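Glucosamine kinase (Streptacidiphilus jiangxiensis, PDB 6HWJ) catalyses the magnesium- and ATP-dependent phosphorylation of D-glucosamine to D-glucosamine 6-phosphate, with weaker activity on glucose. Local coordinates at residues G168-A173 with V179-V184; S345-G350 with D425-D430. One frame throughout, in Å; residues are numbered along the deposited sequence.

Contact 1 (G168-A173 with V179-V184); sequences GLLTLA and VLLASV
Leu-170 meets Leu-181 and Ala-182 together, the signature of a classic beta bulge in the hairpin of strands 166-172 and 179-186. Two amides converge on Leu-170 O, Leu-181 N at 2.9 Å and Ala-182 N at 3.2 Å, and Leu-181 has left extended geometry (psi -34°). The inserted residue shifts the register by one: Leu-170 pairs with Ala-182, yet Thr-171 pairs with Leu-180.

The more extensive packing is on the Leu-170 face, where Leu-170, Leu-172 and Leu-181 each bury far more against the opposite strand than Leu-169, Thr-171, Leu-180 or Ser-183 do. With its CG anti to the backbone N (chi1 173°), Leu-170 brings CG to 4.0 Å from Leu-181 CB, while Leu-181 CD1 reaches on to Leu-172 CB at 4.1 Å. Phe-98 of the adjoining strand and Leu-83 of helix 79-88 cover this apolar cluster. On the other face Leu-169 CD2 touches Ser-183 CB at 3.8 Å, Thr-171 leans on the Val-179 carbonyl (CA to Val-179 O 3.1 Å) and only grazes Leu-180, which is partly exposed. Alanines of helix 148-157 pack there, and the Leu-180 side chain lies about 5 Å from that of the magnesium ligand Asp-319.

All seven hydrogen bonds between the segments are backbone to backbone; they fix the register of strand 179-186, which pairs in turn with the strand of Lys-133 beside the probable ATP site.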
# COMPACT_ATOMS: atom_id res chain seq x y z
N GLY A 168 -15.10 8.53 -4.01
CA GLY A 168 -14.74 9.06 -5.30
C GLY A 168 -13.24 9.08 -5.49
O GLY A 168 -12.46 8.95 -4.55
N LEU A 169 -12.87 9.26 -6.75
CA LEU A 169 -11.50 9.39 -7.18
C LEU A 169 -11.38 10.55 -8.16
O LEU A 169 -12.22 10.68 -9.06
CB LEU A 169 -11.02 8.11 -7.86
CG LEU A 169 -11.04 6.86 -6.98
CD1 LEU A 169 -10.87 5.62 -7.84
CD2 LEU A 169 -9.96 6.97 -5.92
N LEU A 170 -10.35 11.36 -8.00
CA LEU A 170 -10.01 12.41 -8.95
C LEU A 170 -8.68 12.05 -9.60
O LEU A 170 -7.67 11.90 -8.90
CB LEU A 170 -9.91 13.77 -8.28
CG LEU A 170 -9.40 14.91 -9.17
CD1 LEU A 170 -10.35 15.10 -10.37
CD2 LEU A 170 -9.23 16.20 -8.41
N THR A 171 -8.69 11.91 -10.93
CA THR A 171 -7.48 11.57 -11.66
C THR A 171 -7.28 12.52 -12.83
O THR A 171 -8.22 13.18 -13.30
CB THR A 171 -7.52 10.12 -12.19
OG1 THR A 171 -8.65 9.97 -13.06
CG2 THR A 171 -7.63 9.14 -11.03
N LEU A 172 -6.04 12.59 -13.28
CA LEU A 172 -5.64 13.37 -14.43
C LEU A 172 -5.48 12.40 -15.59
O LEU A 172 -4.75 11.41 -15.48
CB LEU A 172 -4.34 14.11 -14.15
CG LEU A 172 -3.83 15.14 -15.17
CD1 LEU A 172 -4.63 16.42 -15.14
CD2 LEU A 172 -2.36 15.41 -14.87
N ALA A 173 -6.19 12.65 -16.68
CA ALA A 173 -6.24 11.72 -17.81
C ALA A 173 -4.97 11.90 -18.63
O ALA A 173 -4.87 12.80 -19.46
CB ALA A 173 -7.48 11.97 -18.67
N VAL A 179 -3.50 9.55 -13.54
CA VAL A 179 -2.65 9.98 -12.43
C VAL A 179 -3.55 10.38 -11.26
O VAL A 179 -4.43 11.23 -11.42
CB VAL A 179 -1.76 11.16 -12.85
CG1 VAL A 179 -1.04 11.76 -11.65
CG2 VAL A 179 -0.77 10.71 -13.92
N LEU A 180 -3.31 9.79 -10.10
CA LEU A 180 -4.13 10.06 -8.93
C LEU A 180 -3.83 11.45 -8.39
O LEU A 180 -2.67 11.80 -8.12
CB LEU A 180 -3.85 9.03 -7.84
CG LEU A 180 -4.44 9.29 -6.45
CD1 LEU A 180 -5.96 9.26 -6.47
CD2 LEU A 180 -3.93 8.27 -5.45
N LEU A 181 -4.89 12.24 -8.20
CA LEU A 181 -4.79 13.55 -7.59
C LEU A 181 -5.44 13.60 -6.22
O LEU A 181 -4.93 14.31 -5.34
CB LEU A 181 -5.44 14.60 -8.48
CG LEU A 181 -4.96 14.68 -9.93
CD1 LEU A 181 -5.70 15.81 -10.67
CD2 LEU A 181 -3.47 14.86 -10.01
N ALA A 182 -6.53 12.85 -6.02
CA ALA A 182 -7.24 12.82 -4.75
C ALA A 182 -8.13 11.59 -4.69
O ALA A 182 -8.72 11.19 -5.69
CB ALA A 182 -8.11 14.07 -4.54
N SER A 183 -8.23 11.01 -3.50
CA SER A 183 -9.16 9.93 -3.22
C SER A 183 -10.04 10.33 -2.05
O SER A 183 -9.62 11.09 -1.16
CB SER A 183 -8.42 8.63 -2.89
OG SER A 183 -7.56 8.81 -1.79
N VAL A 184 -11.28 9.84 -2.06
CA VAL A 184 -12.24 10.03 -0.99
C VAL A 184 -12.79 8.66 -0.63
O VAL A 184 -13.36 7.97 -1.48
CB VAL A 184 -13.37 10.98 -1.40
CG1 VAL A 184 -14.23 11.35 -0.21
CG2 VAL A 184 -12.79 12.24 -2.05

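Contact 2 (S345-G350 with D425-D430); sequences SLDHVG and DLSLTD
Asp-347 and Ser-427 make the closest polar approach between segments 345-350 and 425-430: Ser-427 OG lies 3.0 Å from Asp-347 OD1. Ser-427 was modelled in two conformers, so this pairing describes one of them, and the single hydroxyl proton also has Val-423 O, one turn earlier in its own helix, within reach. The bond of Asp-347 from CA to CB points toward 425-430, and CG, anti to the backbone N (chi1 -173°), extends the chain so that OD1 meets the hydroxyl. Ser-427 CB follows at 3.7 Å from Asp-347 OD1. A water between Asp-347 OD2 and Ser-427 O would join the segments a second time, but its leg to the carboxylate is too short to trust and the bridge is doubtful.

Charge pairing gives Asp-347 stronger partners than the serine: OD1 forms a salt bridge with Arg-351, which also bridges to Asp-430, and OD2 forms one with Arg-402. Asp-347 OD2 and Asp-430 OD2 are 5.9 Å apart, and the shared arginine would probably ease their mutual repulsion.

Both helices, 335-356 and 422-431, belong to the helical C-terminal part of the kinase, and their meeting here is small, 110 Å² over three buried residues.

The ring contact is made at an edge. His-348 CD2 comes 3.4 Å from Ser-427 OG, which lies near the ring plane, and NE2 is 3.8 Å from Ser-427 OG. That NE2 hydrogen-bonds to Glu-406, and the side chain touches the glucosamine-binding residue Glu-409, both on helix 398-416 within the inferred substrate-specificity motif.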
# COMPACT_ATOMS: atom_id res chain seq x y z
N SER A 345 3.95 -12.02 7.06
CA SER A 345 3.50 -11.10 8.11
C SER A 345 2.86 -11.86 9.28
O SER A 345 3.12 -11.53 10.45
CB SER A 345 2.52 -10.09 7.52
OG SER A 345 2.26 -9.04 8.42
N LEU A 346 2.05 -12.87 9.00
CA LEU A 346 1.42 -13.65 10.06
C LEU A 346 2.47 -14.40 10.87
O LEU A 346 2.39 -14.45 12.11
CB LEU A 346 0.42 -14.64 9.47
CG LEU A 346 -0.84 -13.98 8.87
CD1 LEU A 346 -1.67 -14.98 8.12
CD2 LEU A 346 -1.66 -13.31 9.96
N ASP A 347 3.45 -15.01 10.20
CA ASP A 347 4.58 -15.60 10.91
C ASP A 347 5.23 -14.57 11.83
O ASP A 347 5.49 -14.85 13.01
CB ASP A 347 5.57 -16.14 9.88
CG ASP A 347 6.69 -16.93 10.49
OD1 ASP A 347 7.34 -16.43 11.43
OD2 ASP A 347 6.94 -18.05 10.04
N HIS A 348 5.50 -13.38 11.31
CA HIS A 348 6.20 -12.35 12.08
C HIS A 348 5.39 -11.89 13.30
O HIS A 348 5.97 -11.56 14.34
CB HIS A 348 6.53 -11.18 11.18
CG HIS A 348 7.38 -11.57 10.00
ND1 HIS A 348 7.55 -10.76 8.90
CD2 HIS A 348 8.07 -12.70 9.74
CE1 HIS A 348 8.33 -11.37 8.02
NE2 HIS A 348 8.67 -12.54 8.52
N VAL A 349 4.06 -11.82 13.16
CA VAL A 349 3.20 -11.52 14.29
C VAL A 349 3.46 -12.49 15.43
O VAL A 349 3.60 -12.09 16.58
CB VAL A 349 1.72 -11.54 13.87
CG1 VAL A 349 0.80 -11.52 15.10
CG2 VAL A 349 1.41 -10.35 12.99
N GLY A 350 3.53 -13.77 15.10
CA GLY A 350 3.83 -14.77 16.10
C GLY A 350 5.19 -14.57 16.72
O GLY A 350 5.35 -14.72 17.94
N ASP A 425 15.37 -14.69 11.32
CA ASP A 425 16.15 -15.82 11.81
C ASP A 425 15.23 -16.94 12.28
O ASP A 425 15.40 -18.11 11.89
CB ASP A 425 17.08 -15.37 12.94
CG ASP A 425 17.92 -16.51 13.49
OD1 ASP A 425 18.71 -17.08 12.72
OD2 ASP A 425 17.79 -16.82 14.70
N LEU A 426 14.24 -16.61 13.11
CA LEU A 426 13.34 -17.65 13.62
C LEU A 426 12.38 -18.11 12.54
O LEU A 426 12.06 -19.29 12.46
CB LEU A 426 12.60 -17.13 14.85
CG LEU A 426 13.52 -16.79 16.03
CD1 LEU A 426 12.74 -16.18 17.20
CD2 LEU A 426 14.31 -18.02 16.51
N SER A 427 11.91 -17.19 11.69
CA SER A 427 11.03 -17.58 10.59
C SER A 427 11.72 -18.59 9.67
O SER A 427 11.17 -19.66 9.37
CB SER A 427 10.62 -16.35 9.78
OG SER A 427 10.03 -15.38 10.60
N LEU A 428 12.94 -18.27 9.22
CA LEU A 428 13.66 -19.16 8.31
C LEU A 428 14.07 -20.45 8.99
O LEU A 428 14.14 -21.49 8.34
CB LEU A 428 14.90 -18.48 7.74
CG LEU A 428 14.64 -17.40 6.69
CD1 LEU A 428 15.91 -16.61 6.41
CD2 LEU A 428 14.12 -18.02 5.40
N THR A 429 14.35 -20.40 10.30
CA THR A 429 14.64 -21.61 11.05
C THR A 429 13.50 -22.62 10.92
O THR A 429 13.75 -23.81 10.73
CB THR A 429 14.91 -21.28 12.52
OG1 THR A 429 16.12 -20.52 12.63
CG2 THR A 429 15.06 -22.58 13.33
N ASP A 430 12.25 -22.15 10.98
CA ASP A 430 11.11 -23.04 10.83
C ASP A 430 10.75 -23.31 9.37
O ASP A 430 10.17 -24.36 9.08
CB ASP A 430 9.88 -22.45 11.56
CG ASP A 430 9.97 -22.60 13.07
OD1 ASP A 430 10.90 -23.28 13.57
OD2 ASP A 430 9.09 -22.05 13.78
O HOH W 1 8.42 -19.93 9.78

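The two contacts come in series along the chain, contact 1 closing before contact 2 opens, and they have no helix or strand in common. Their centres are 38 Å apart, their nearest atoms about 23 Å, and they lie on opposite sides of the chain's centre. Contact 1 pairs two neighbouring inner strands of the six-stranded antiparallel sheet across a five-residue connection. Contact 2 joins segments 74 residues apart in sequence, most of them helical. A sheet-containing N-terminal part and a helical C-terminal part are consistent with a bilobal kinase fold, with the inferred ATP-binding Lys-133 beside contact 1 and the glucosamine-binding residue Glu-409 beside contact 2.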